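Local structure of DNA endonuclease I-CeuI (Chlamydomonas eugametos, 2EX5) at residues E14-I19 / I34-L39; N86-V91 / T118-I123; I67-L72 / E194-L199. The protein cuts DNA within a long degenerate recognition sequence as a magnesium-dependent LAGLIDADG homing endonuclease, making the staggered break that starts group I intron homing. The protein carries 1 engineered substitution. One frame throughout, in Å; residues are numbered along the deposited sequence.

In the fold
Interaction 2 lies deepest, its centre about 9 Å from the centre of the chain, where two neighbouring strands of the LAGLIDADG sheet share a ladder of backbone hydrogen bonds. Interaction 3 lies on the same sheet, since strands 63-71 and 79-90 are neighbours; there a lysine, an aromatic ring and a water fasten the loop of 194-199 to the outer strand. Both take hold of DNA backbone phosphates of chain B. Interaction 1, on the opposite side of the centre from interaction 3, is partly buried and joins two helices through aliphatic side chains; it reaches interaction 2 where Leu16 CD2 meets Leu119 CD1. Chemistry thus shifts from apolar between helices to polar and charged along the DNA.

Interaction 1 of 3, residues E14-I19 / I34-L39; sequences EELKKI and IDLRKL. With nucleotides of chain A.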
loop_
_atom_site.group_PDB
_atom_site.type_symbol
_atom_site.label_atom_id
_atom_site.label_comp_id
_atom_site.label_asym_id
_atom_site.label_seq_id
_atom_site.Cartn_x
_atom_site.Cartn_y
_atom_site.Cartn_z
ATOM N N GLU C 14 4.767 17.033 19.493
ATOM C CA GLU C 14 4.441 18.404 19.937
ATOM C C GLU C 14 4.754 19.435 18.927
ATOM O O GLU C 14 3.953 20.333 18.644
ATOM C CB GLU C 14 5.194 18.747 21.237
ATOM C CG GLU C 14 4.144 19.226 22.306
ATOM C CD GLU C 14 3.239 18.095 22.668
ATOM O OE1 GLU C 14 3.791 16.963 22.819
ATOM O OE2 GLU C 14 2.015 18.321 22.744
ATOM N N GLU C 15 5.914 19.241 18.308
ATOM C CA GLU C 15 6.348 20.063 17.188
ATOM C C GLU C 15 5.430 19.991 15.956
ATOM O O GLU C 15 5.119 21.002 15.389
ATOM C CB GLU C 15 7.772 19.707 16.886
ATOM C CG GLU C 15 8.479 20.738 16.019
ATOM C CD GLU C 15 8.616 22.078 16.700
ATOM O OE1 GLU C 15 8.279 23.137 16.065
ATOM O OE2 GLU C 15 9.019 22.023 17.882
ATOM N N LEU C 16 4.972 18.804 15.567
ATOM C CA LEU C 16 3.858 18.638 14.574
ATOM C C LEU C 16 2.565 19.369 14.956
ATOM O O LEU C 16 1.898 20.015 14.093
ATOM C CB LEU C 16 3.559 17.119 14.344
ATOM C CG LEU C 16 2.716 16.622 13.143
ATOM C CD1 LEU C 16 3.171 17.353 11.857
ATOM C CD2 LEU C 16 2.827 15.114 12.944
ATOM N N LYS C 17 2.152 19.294 16.239
ATOM C CA LYS C 17 0.971 20.118 16.619
ATOM C C LYS C 17 1.251 21.584 16.449
ATOM O O LYS C 17 0.409 22.266 15.928
ATOM C CB LYS C 17 0.417 19.881 18.051
ATOM C CG LYS C 17 -0.628 18.780 18.224
ATOM C CD LYS C 17 -1.195 18.728 19.689
ATOM C CE LYS C 17 -2.462 17.755 19.854
ATOM N NZ LYS C 17 -3.329 17.551 18.596
ATOM N N LYS C 18 2.393 22.104 16.930
ATOM C CA LYS C 18 2.614 23.605 16.850
ATOM C C LYS C 18 2.554 23.936 15.362
ATOM O O LYS C 18 1.990 24.943 14.937
ATOM C CB LYS C 18 3.991 24.060 17.430
ATOM C CG LYS C 18 4.285 23.755 18.897
ATOM C CD LYS C 18 5.758 24.126 19.305
ATOM C CE LYS C 18 6.241 23.255 20.518
ATOM N NZ LYS C 18 5.256 23.056 21.703
ATOM N N ILE C 19 3.151 23.046 14.553
ATOM C CA ILE C 19 3.268 23.318 13.101
ATOM C C ILE C 19 1.866 23.374 12.518
ATOM O O ILE C 19 1.622 24.278 11.716
ATOM C CB ILE C 19 4.183 22.225 12.380
ATOM C CG1 ILE C 19 5.683 22.503 12.618
ATOM C CG2 ILE C 19 3.958 22.168 10.901
ATOM C CD1 ILE C 19 6.571 21.335 12.314
ATOM N N ILE C 34 7.748 23.979 4.637
ATOM C CA ILE C 34 9.065 24.273 5.166
ATOM C C ILE C 34 9.222 23.729 6.543
ATOM O O ILE C 34 10.200 23.105 6.842
ATOM C CB ILE C 34 9.285 25.832 5.293
ATOM C CG1 ILE C 34 9.659 26.461 3.947
ATOM C CG2 ILE C 34 10.468 26.212 6.365
ATOM C CD1 ILE C 34 9.341 28.074 3.916
ATOM N N ASP C 35 8.235 23.941 7.388
ATOM C CA ASP C 35 8.261 23.368 8.747
ATOM C C ASP C 35 8.301 21.828 8.767
ATOM O O ASP C 35 9.012 21.200 9.547
ATOM C CB ASP C 35 7.014 23.861 9.524
ATOM C CG ASP C 35 7.072 25.350 9.886
ATOM O OD1 ASP C 35 8.171 26.018 9.849
ATOM O OD2 ASP C 35 5.977 25.844 10.216
ATOM N N LEU C 36 7.531 21.213 7.884
ATOM C CA LEU C 36 7.524 19.731 7.814
ATOM C C LEU C 36 8.831 19.263 7.249
ATOM O O LEU C 36 9.413 18.295 7.758
ATOM C CB LEU C 36 6.335 19.185 6.959
ATOM C CG LEU C 36 4.980 19.492 7.627
ATOM C CD1 LEU C 36 3.918 19.563 6.508
ATOM C CD2 LEU C 36 4.585 18.536 8.768
ATOM N N ARG C 37 9.301 19.932 6.187
ATOM C CA ARG C 37 10.609 19.550 5.661
ATOM C C ARG C 37 11.608 19.551 6.769
ATOM O O ARG C 37 12.384 18.620 6.914
ATOM C CB ARG C 37 11.083 20.453 4.544
ATOM C CG ARG C 37 10.673 19.890 3.218
ATOM C CD ARG C 37 11.383 20.480 1.959
ATOM N NE ARG C 37 11.839 21.860 2.089
ATOM C CZ ARG C 37 11.111 22.965 1.871
ATOM N NH1 ARG C 37 9.804 22.935 1.557
ATOM N NH2 ARG C 37 11.705 24.137 2.007
ATOM N N LYS C 38 11.631 20.606 7.567
ATOM C CA LYS C 38 12.694 20.678 8.590
ATOM C C LYS C 38 12.428 19.714 9.787
ATOM O O LYS C 38 13.361 18.993 10.214
ATOM C CB LYS C 38 12.937 22.142 9.044
ATOM C CG LYS C 38 14.041 22.341 10.195
ATOM C CD LYS C 38 13.978 23.776 10.710
ATOM C CE LYS C 38 15.352 24.225 11.218
ATOM N NZ LYS C 38 15.164 25.497 11.982
ATOM N N LEU C 39 11.198 19.702 10.326
ATOM C CA LEU C 39 10.827 18.677 11.368
ATOM C C LEU C 39 11.250 17.207 11.031
ATOM O O LEU C 39 11.809 16.488 11.862
ATOM C CB LEU C 39 9.304 18.712 11.641
ATOM C CG LEU C 39 8.855 17.746 12.772
ATOM C CD1 LEU C 39 9.545 17.934 14.135
ATOM C CD2 LEU C 39 7.366 17.943 12.966
ATOM P P DG A 8 -5.812 16.873 16.038
ATOM O OP1 DG A 8 -5.463 18.205 16.633
ATOM O OP2 DG A 8 -4.988 16.172 15.049
ATOM O "O5'" DG A 8 -6.063 15.913 17.334
ATOM C "C5'" DG A 8 -7.127 16.174 18.317
ATOM C "C4'" DG A 8 -8.094 14.998 18.451
ATOM O "O4'" DG A 8 -8.973 14.969 17.306
ATOM C "C3'" DG A 8 -7.440 13.610 18.504
ATOM O "O3'" DG A 8 -7.467 13.246 19.869
ATOM C "C2'" DG A 8 -8.422 12.738 17.765
ATOM C "C1'" DG A 8 -9.471 13.653 17.156
ATOM N N9 DG A 8 -9.807 13.367 15.750
ATOM C C8 DG A 8 -9.086 13.707 14.630
ATOM N N7 DG A 8 -9.658 13.366 13.482
ATOM C C5 DG A 8 -10.847 12.774 13.879
ATOM C C6 DG A 8 -11.834 12.137 13.091
ATOM O O6 DG A 8 -11.919 12.068 11.829
ATOM N N1 DG A 8 -12.833 11.578 13.917
ATOM C C2 DG A 8 -12.863 11.629 15.280
ATOM N N2 DG A 8 -13.919 11.059 15.884
ATOM N N3 DG A 8 -11.914 12.221 16.011
ATOM C C4 DG A 8 -10.934 12.743 15.254
HETATM O O HOH W 1 3.122 25.849 9.706
#
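Two successive helices, 10-26 and 29-40, fold back on each other as an antiparallel hairpin, and Ile19 meets Asp35 and Leu39 in its seam. The axes of the two short segments come within 10.5 Å, at 171° between their directions. Ile19 carries its CG1 branch past the CB of Asp35, with CG1 to CB at 3.6 Å, while the end of that branch, CD1, comes to 3.5 Å from CD2 of Leu39. One turn on from Asp35, Leu39 is shared: its CD1 lies against the CG of Glu15 at 3.5 Å, and its CD2 reaches over to the backbone N of Leu16. With CG anti to the backbone N of Leu39 (chi1 -176°), its two methyls are spread between Glu15 on one hand and Leu16 and Ile19 on the other. Deeper in, Leu16 CD1 touches Leu36 CD2 at 3.6 Å.

Polar atoms stay at the margin. A water donates to the carbonyl O of Ile19 and to OD2 of Asp35, whose OD1 forms a salt bridge with Lys31. Lys17 points elsewhere, its NZ 3.0 Å from OP1 of DG8 of chain A. The hairpin is therefore held mainly by aliphatic contact, with one water bridging its polar side and a lysine turned to the DNA.

Interaction 2 of 3, residues N86-V91 / T118-I123; sequences NVTRHV and TLVLTI. Engineered in segment 86-91: Arg89 (natural residue Gln). With nucleotides of chain B.
Thr88 and Val120 lie side by side on the DNA-facing side of the LAGLIDADG sheet, pointing the same way, a non-hydrogen-bonded pair of the antiparallel ladder; residues 86-90 are a DNA-contacting region. Val120 splits its methyls: CG1 packs on CB of Asn86 at 3.7 Å, and CG2 sits 3.9 Å from OG1 of Thr88. OG1 of Thr88 beside the backbone N (chi1 -51°) leaves CG2 3.8 Å from C5' of DG15 of chain B. That methyl also nears OG1 of Thr118, a buried hydroxyl with no polar partner in the model. With an alanine here in place of Thr88 both OG1 and CG2 go, and the sugar C5' and the Val120 methyl would probably be left with a gap beside them.

The other side belongs to Val87, Arg89, Leu119 and Leu121, which face helices 49-62 and 94-104. At the end of the ladder CD2 of Leu119 meets CG2 of Val91, the two side chains crossing obliquely. Four backbone bonds pair Val87 with Leu121 and Arg89 with Leu119; the straightest, Leu121 N to Val87 O, has an N-H...O angle of 172°.

Arg89, engineered in place of glutamine, packs beside the magnesium-binding Glu62. It bends at chi2 (56°) and brings NH1 to OP2 of DG15 of chain B, 2.9 Å away, at the edge of the guanidinium plane. The backbone N of His90 donates to the same OP2 at 2.7 Å. One phosphate oxygen thus takes two N-H groups, one from the His90 backbone and one from the engineered Arg89 side chain.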
loop_
_atom_site.group_PDB
_atom_site.type_symbol
_atom_site.label_atom_id
_atom_site.label_comp_id
_atom_site.label_asym_id
_atom_site.label_seq_id
_atom_site.Cartn_x
_atom_site.Cartn_y
_atom_site.Cartn_z
ATOM N N ASN C 86 -7.874 10.177 2.471
ATOM C CA ASN C 86 -6.748 10.204 3.420
ATOM C C ASN C 86 -5.750 9.272 2.922
ATOM O O ASN C 86 -6.110 8.403 2.113
ATOM C CB ASN C 86 -7.054 9.835 4.918
ATOM C CG ASN C 86 -7.568 8.399 5.142
ATOM O OD1 ASN C 86 -8.612 8.234 5.703
ATOM N ND2 ASN C 86 -6.850 7.390 4.725
ATOM N N VAL C 87 -4.530 9.400 3.471
ATOM C CA VAL C 87 -3.376 8.526 3.152
ATOM C C VAL C 87 -2.549 8.381 4.389
ATOM O O VAL C 87 -2.084 9.370 4.907
ATOM C CB VAL C 87 -2.422 9.145 2.077
ATOM C CG1 VAL C 87 -1.593 7.941 1.231
ATOM C CG2 VAL C 87 -3.202 9.898 1.169
ATOM N N THR C 88 -2.188 7.144 4.702
ATOM C CA THR C 88 -1.625 6.709 5.934
ATOM C C THR C 88 -0.290 6.105 5.618
ATOM O O THR C 88 -0.072 5.486 4.588
ATOM C CB THR C 88 -2.561 5.665 6.561
ATOM O OG1 THR C 88 -3.854 6.271 6.567
ATOM C CG2 THR C 88 -2.124 5.234 7.962
ATOM N N ARG C 89 0.669 6.426 6.474
ATOM C CA ARG C 89 2.012 5.868 6.297
ATOM C C ARG C 89 2.754 6.041 7.602
ATOM O O ARG C 89 2.665 7.059 8.215
ATOM C CB ARG C 89 2.712 6.649 5.191
ATOM C CG ARG C 89 3.974 6.099 4.572
ATOM C CD ARG C 89 3.996 4.656 3.935
ATOM N NE ARG C 89 5.389 4.359 3.633
ATOM C CZ ARG C 89 6.260 3.684 4.417
ATOM N NH1 ARG C 89 5.866 3.072 5.509
ATOM N NH2 ARG C 89 7.549 3.539 4.038
ATOM N N HIS C 90 3.494 5.036 8.006
ATOM C CA HIS C 90 4.462 5.188 9.067
ATOM C C HIS C 90 5.376 6.379 8.789
ATOM O O HIS C 90 5.793 6.630 7.626
ATOM C CB HIS C 90 5.265 3.907 9.138
ATOM C CG HIS C 90 6.307 3.902 10.206
ATOM N ND1 HIS C 90 6.185 3.169 11.369
ATOM C CD2 HIS C 90 7.469 4.586 10.318
ATOM C CE1 HIS C 90 7.262 3.331 12.112
ATOM N NE2 HIS C 90 8.046 4.199 11.500
ATOM N N VAL C 91 5.673 7.126 9.845
ATOM C CA VAL C 91 6.661 8.211 9.768
ATOM C C VAL C 91 7.943 7.972 8.879
ATOM O O VAL C 91 8.329 8.846 8.132
ATOM C CB VAL C 91 7.075 8.704 11.142
ATOM C CG1 VAL C 91 8.014 7.687 11.867
ATOM C CG2 VAL C 91 7.793 10.063 10.927
ATOM N N THR C 118 2.605 6.152 13.206
ATOM C CA THR C 118 1.958 6.482 11.952
ATOM C C THR C 118 1.377 7.859 11.710
ATOM O O THR C 118 0.773 8.474 12.557
ATOM C CB THR C 118 0.991 5.417 11.372
ATOM O OG1 THR C 118 -0.323 5.876 11.474
ATOM C CG2 THR C 118 1.134 4.081 11.938
ATOM N N LEU C 119 1.428 8.288 10.485
ATOM C CA LEU C 119 0.963 9.626 10.157
ATOM C C LEU C 119 -0.173 9.503 9.163
ATOM O O LEU C 119 -0.194 8.540 8.496
ATOM C CB LEU C 119 2.176 10.331 9.485
ATOM C CG LEU C 119 3.127 11.276 10.276
ATOM C CD1 LEU C 119 3.209 11.114 11.885
ATOM C CD2 LEU C 119 4.496 11.594 9.589
ATOM N N VAL C 120 -1.072 10.480 9.013
ATOM C CA VAL C 120 -2.196 10.396 8.119
ATOM C C VAL C 120 -2.208 11.720 7.478
ATOM O O VAL C 120 -2.087 12.716 8.164
ATOM C CB VAL C 120 -3.557 10.138 8.827
ATOM C CG1 VAL C 120 -4.702 10.079 7.812
ATOM C CG2 VAL C 120 -3.501 8.847 9.481
ATOM N N LEU C 121 -2.356 11.772 6.157
ATOM C CA LEU C 121 -2.634 12.993 5.479
ATOM C C LEU C 121 -4.108 12.987 5.066
ATOM O O LEU C 121 -4.594 12.019 4.481
ATOM C CB LEU C 121 -1.633 13.114 4.279
ATOM C CG LEU C 121 -1.929 13.979 3.029
ATOM C CD1 LEU C 121 -2.511 15.248 3.259
ATOM C CD2 LEU C 121 -0.650 14.199 2.343
ATOM N N THR C 122 -4.822 14.051 5.376
ATOM C CA THR C 122 -6.311 14.194 5.134
ATOM C C THR C 122 -6.680 15.392 4.308
ATOM O O THR C 122 -6.160 16.497 4.531
ATOM C CB THR C 122 -7.089 14.274 6.537
ATOM O OG1 THR C 122 -6.688 13.141 7.370
ATOM C CG2 THR C 122 -8.594 14.161 6.409
ATOM N N ILE C 123 -7.556 15.195 3.351
ATOM C CA ILE C 123 -8.284 16.269 2.734
ATOM C C ILE C 123 -9.761 15.986 2.811
ATOM O O ILE C 123 -10.248 14.983 2.205
ATOM C CB ILE C 123 -7.871 16.387 1.231
ATOM C CG1 ILE C 123 -6.331 16.811 1.145
ATOM C CG2 ILE C 123 -8.892 17.339 0.518
ATOM C CD1 ILE C 123 -5.555 16.547 -0.164
ATOM P P DG B 15 2.401 1.554 6.654
ATOM O OP1 DG B 15 2.441 0.768 5.352
ATOM O OP2 DG B 15 3.471 2.537 6.961
ATOM O "O5'" DG B 15 1.034 2.381 6.385
ATOM C "C5'" DG B 15 -0.311 2.113 6.632
ATOM C "C4'" DG B 15 -0.923 0.900 5.985
ATOM O "O4'" DG B 15 -1.399 0.399 7.232
ATOM C "C3'" DG B 15 -2.135 1.192 5.068
ATOM O "O3'" DG B 15 -2.302 0.000 4.372
ATOM C "C2'" DG B 15 -3.166 1.567 6.064
ATOM C "C1'" DG B 15 -2.774 0.578 7.170
ATOM N N9 DG B 15 -3.197 0.827 8.529
ATOM C C8 DG B 15 -2.610 1.676 9.449
ATOM N N7 DG B 15 -3.210 1.701 10.584
ATOM C C5 DG B 15 -4.254 0.754 10.411
ATOM C C6 DG B 15 -5.198 0.345 11.322
ATOM O O6 DG B 15 -5.217 0.747 12.455
ATOM N N1 DG B 15 -6.121 -0.604 10.908
ATOM C C2 DG B 15 -6.079 -1.099 9.641
ATOM N N2 DG B 15 -6.995 -2.032 9.421
ATOM N N3 DG B 15 -5.162 -0.760 8.700
ATOM C C4 DG B 15 -4.276 0.194 9.169
#

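Interaction 3 of 3, residues I67-L72 / E194-L199; sequences ISTKKL and EGFPNL. With nucleotides of chain B.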
loop_
_atom_site.group_PDB
_atom_site.type_symbol
_atom_site.label_atom_id
_atom_site.label_comp_id
_atom_site.label_asym_id
_atom_site.label_seq_id
_atom_site.Cartn_x
_atom_site.Cartn_y
_atom_site.Cartn_z
ATOM N N ILE C 67 -16.698 7.521 2.568
ATOM C CA ILE C 67 -17.867 8.290 2.860
ATOM C C ILE C 67 -18.426 7.757 4.115
ATOM O O ILE C 67 -18.783 6.537 4.237
ATOM C CB ILE C 67 -18.966 8.194 1.648
ATOM C CG1 ILE C 67 -18.434 8.869 0.355
ATOM C CG2 ILE C 67 -20.357 8.895 2.079
ATOM C CD1 ILE C 67 -19.040 8.317 -0.895
ATOM N N SER C 68 -18.574 8.647 5.070
ATOM C CA SER C 68 -19.144 8.289 6.326
ATOM C C SER C 68 -20.568 8.844 6.550
ATOM O O SER C 68 -20.899 9.940 6.068
ATOM C CB SER C 68 -18.136 8.694 7.382
ATOM O OG SER C 68 -18.821 8.652 8.602
ATOM N N THR C 69 -21.445 8.080 7.239
ATOM C CA THR C 69 -22.787 8.532 7.468
ATOM C C THR C 69 -23.072 8.421 8.924
ATOM O O THR C 69 -23.044 7.331 9.478
ATOM C CB THR C 69 -23.848 7.780 6.623
ATOM O OG1 THR C 69 -23.661 8.121 5.269
ATOM C CG2 THR C 69 -25.306 8.230 6.989
ATOM N N LYS C 70 -23.387 9.564 9.544
ATOM C CA LYS C 70 -23.321 9.669 11.006
ATOM C C LYS C 70 -24.367 10.610 11.550
ATOM O O LYS C 70 -24.816 11.526 10.884
ATOM C CB LYS C 70 -21.928 10.126 11.430
ATOM C CG LYS C 70 -21.596 11.394 10.643
ATOM C CD LYS C 70 -20.354 12.122 11.116
ATOM C CE LYS C 70 -19.065 11.473 10.717
ATOM N NZ LYS C 70 -18.132 12.607 10.970
ATOM N N LYS C 71 -24.782 10.358 12.784
ATOM C CA LYS C 71 -25.828 11.186 13.367
ATOM C C LYS C 71 -25.230 12.559 13.669
ATOM O O LYS C 71 -24.116 12.650 14.243
ATOM C CB LYS C 71 -26.377 10.559 14.661
ATOM C CG LYS C 71 -27.506 9.588 14.446
ATOM C CD LYS C 71 -27.766 8.853 15.730
ATOM C CE LYS C 71 -27.065 7.486 15.698
ATOM N NZ LYS C 71 -27.018 6.882 14.286
ATOM N N LEU C 72 -25.982 13.595 13.300
ATOM C CA LEU C 72 -25.728 14.920 13.742
ATOM C C LEU C 72 -27.070 15.556 14.093
ATOM O O LEU C 72 -27.803 15.948 13.185
ATOM C CB LEU C 72 -25.087 15.681 12.616
ATOM C CG LEU C 72 -24.116 16.770 13.017
ATOM C CD1 LEU C 72 -23.504 17.471 11.791
ATOM C CD2 LEU C 72 -24.843 17.735 13.915
ATOM N N GLU C 194 -20.262 1.320 13.702
ATOM C CA GLU C 194 -20.942 1.814 12.521
ATOM C C GLU C 194 -22.063 2.736 12.940
ATOM O O GLU C 194 -22.638 2.553 14.008
ATOM C CB GLU C 194 -21.468 0.650 11.662
ATOM C CG GLU C 194 -22.643 -0.146 12.365
ATOM C CD GLU C 194 -23.026 -1.352 11.530
ATOM O OE1 GLU C 194 -22.673 -1.386 10.317
ATOM O OE2 GLU C 194 -23.612 -2.307 12.100
ATOM N N GLY C 195 -22.308 3.797 12.148
ATOM C CA GLY C 195 -23.316 4.750 12.507
ATOM C C GLY C 195 -24.709 4.151 12.140
ATOM O O GLY C 195 -25.648 4.366 12.908
ATOM N N PHE C 196 -24.836 3.500 10.951
ATOM C CA PHE C 196 -26.062 2.728 10.528
ATOM C C PHE C 196 -25.799 1.280 10.104
ATOM O O PHE C 196 -24.837 0.980 9.315
ATOM C CB PHE C 196 -26.963 3.460 9.514
ATOM C CG PHE C 196 -27.409 4.815 10.011
ATOM C CD1 PHE C 196 -26.602 5.969 9.809
ATOM C CD2 PHE C 196 -28.597 4.957 10.744
ATOM C CE1 PHE C 196 -26.963 7.180 10.287
ATOM C CE2 PHE C 196 -28.991 6.214 11.262
ATOM C CZ PHE C 196 -28.163 7.353 11.044
ATOM N N PRO C 197 -26.659 0.347 10.620
ATOM C CA PRO C 197 -26.568 -1.091 10.330
ATOM C C PRO C 197 -26.560 -1.366 8.855
ATOM O O PRO C 197 -25.921 -2.324 8.450
ATOM C CB PRO C 197 -27.935 -1.665 10.861
ATOM C CG PRO C 197 -28.469 -0.713 11.712
ATOM C CD PRO C 197 -27.787 0.639 11.511
ATOM N N ASN C 198 -27.385 -0.615 8.122
ATOM C CA ASN C 198 -27.653 -0.912 6.758
ATOM C C ASN C 198 -28.333 0.223 6.111
ATOM O O ASN C 198 -28.611 1.190 6.753
ATOM C CB ASN C 198 -28.484 -2.233 6.538
ATOM C CG ASN C 198 -29.992 -2.140 6.990
ATOM O OD1 ASN C 198 -30.440 -1.195 7.690
ATOM N ND2 ASN C 198 -30.772 -3.174 6.565
ATOM N N LEU C 199 -28.593 0.119 4.812
ATOM C CA LEU C 199 -29.245 1.195 4.073
ATOM C C LEU C 199 -30.674 1.634 4.557
ATOM O O LEU C 199 -31.016 2.873 4.639
ATOM C CB LEU C 199 -29.209 0.790 2.578
ATOM C CG LEU C 199 -29.924 1.761 1.648
ATOM C CD1 LEU C 199 -29.261 3.216 1.654
ATOM C CD2 LEU C 199 -30.106 1.355 0.287
ATOM P P DC B 19 -19.296 5.106 9.868
ATOM O OP1 DC B 19 -20.269 4.000 10.127
ATOM O OP2 DC B 19 -19.824 6.098 8.850
ATOM O "O5'" DC B 19 -18.869 5.798 11.198
ATOM C "C5'" DC B 19 -18.246 5.040 12.209
ATOM C "C4'" DC B 19 -18.235 5.921 13.461
ATOM O "O4'" DC B 19 -17.044 6.758 13.390
ATOM C "C3'" DC B 19 -19.382 6.902 13.570
ATOM O "O3'" DC B 19 -19.820 6.732 14.936
ATOM C "C2'" DC B 19 -18.759 8.297 13.260
ATOM C "C1'" DC B 19 -17.266 8.117 13.601
ATOM N N1 DC B 19 -16.240 8.819 12.662
ATOM C C2 DC B 19 -15.308 9.650 13.226
ATOM O O2 DC B 19 -15.362 9.854 14.466
ATOM N N3 DC B 19 -14.423 10.305 12.407
ATOM C C4 DC B 19 -14.414 10.175 11.096
ATOM N N4 DC B 19 -13.462 10.853 10.417
ATOM C C5 DC B 19 -15.353 9.310 10.488
ATOM C C6 DC B 19 -16.234 8.685 11.299
ATOM P P DG B 20 -20.690 7.810 15.757
ATOM O OP1 DG B 20 -21.073 7.037 16.963
ATOM O OP2 DG B 20 -21.727 8.532 15.006
ATOM O "O5'" DG B 20 -19.624 8.846 16.401
ATOM C "C5'" DG B 20 -18.543 8.549 17.352
ATOM C "C4'" DG B 20 -18.285 9.906 17.980
ATOM O "O4'" DG B 20 -17.284 10.699 17.238
ATOM C "C3'" DG B 20 -19.575 10.759 18.122
ATOM O "O3'" DG B 20 -19.752 11.005 19.516
ATOM C "C2'" DG B 20 -19.351 12.043 17.361
ATOM C "C1'" DG B 20 -17.864 12.011 16.990
ATOM N N9 DG B 20 -17.504 12.291 15.601
ATOM C C8 DG B 20 -18.106 11.804 14.488
ATOM N N7 DG B 20 -17.476 12.207 13.411
ATOM C C5 DG B 20 -16.441 13.009 13.854
ATOM C C6 DG B 20 -15.487 13.733 13.111
ATOM O O6 DG B 20 -15.352 13.748 11.887
ATOM N N1 DG B 20 -14.624 14.433 13.896
ATOM C C2 DG B 20 -14.702 14.433 15.241
ATOM N N2 DG B 20 -13.743 15.183 15.839
ATOM N N3 DG B 20 -15.638 13.776 15.956
ATOM C C4 DG B 20 -16.442 13.063 15.183
HETATM O O HOH W 2 -22.690 4.283 8.876
#
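OP1 of DC19 of chain B is gripped from the loop side: the backbone N of Gly195 donates to it at 2.9 Å, and a water that accepts from the N of Phe196 also reaches it. That water lies near the carbonyl O of Thr69 as well, so it sits between strand, loop and DNA. The other oxygen, OP2, is held by the strand alone of the two segments, through OG of Ser68 at 2.8 Å and the backbone N of Thr69 at 3.0 Å.

Behind the phosphate, Phe196 packs between loop and sheet. Its ring turns an edge to the carbonyl O of Thr69, 3.8 Å from CD1. The CG2 methyl of Thr69 meets CE1 at 3.8 Å from out of the ring plane, on the side away from Lys71, the two side chains crossing at about a right angle. Over the other face stands Lys71. Its chain folds at chi3 (-98°) and again at chi4, which turns NZ back over the ring to 3.9 Å from the centroid, a cation-pi contact 30° off the ring normal. The same NZ makes a weak hydrogen bond to O of Gly195, and Phe205 gives the ammonium a second aromatic partner.

Lys70 leaves the strand on the side away from the loop, and its chain, bent at chi3, carries NZ to N7 of DG20 of chain B at 2.6 Å, with a weaker bond to O6, so the lysine reads the guanine's two acceptors in the major groove.

The backbone of Gly195 passes close to the carbonyl O of Thr69, consistent with a residue that has no side chain on that side. Neighbouring residues of this edge strand thus divide the work: Ser68 and Thr69 hold phosphate, Lys70 reads a base, and Lys71 helps secure the loop whose amide grips that phosphate from its other oxygen.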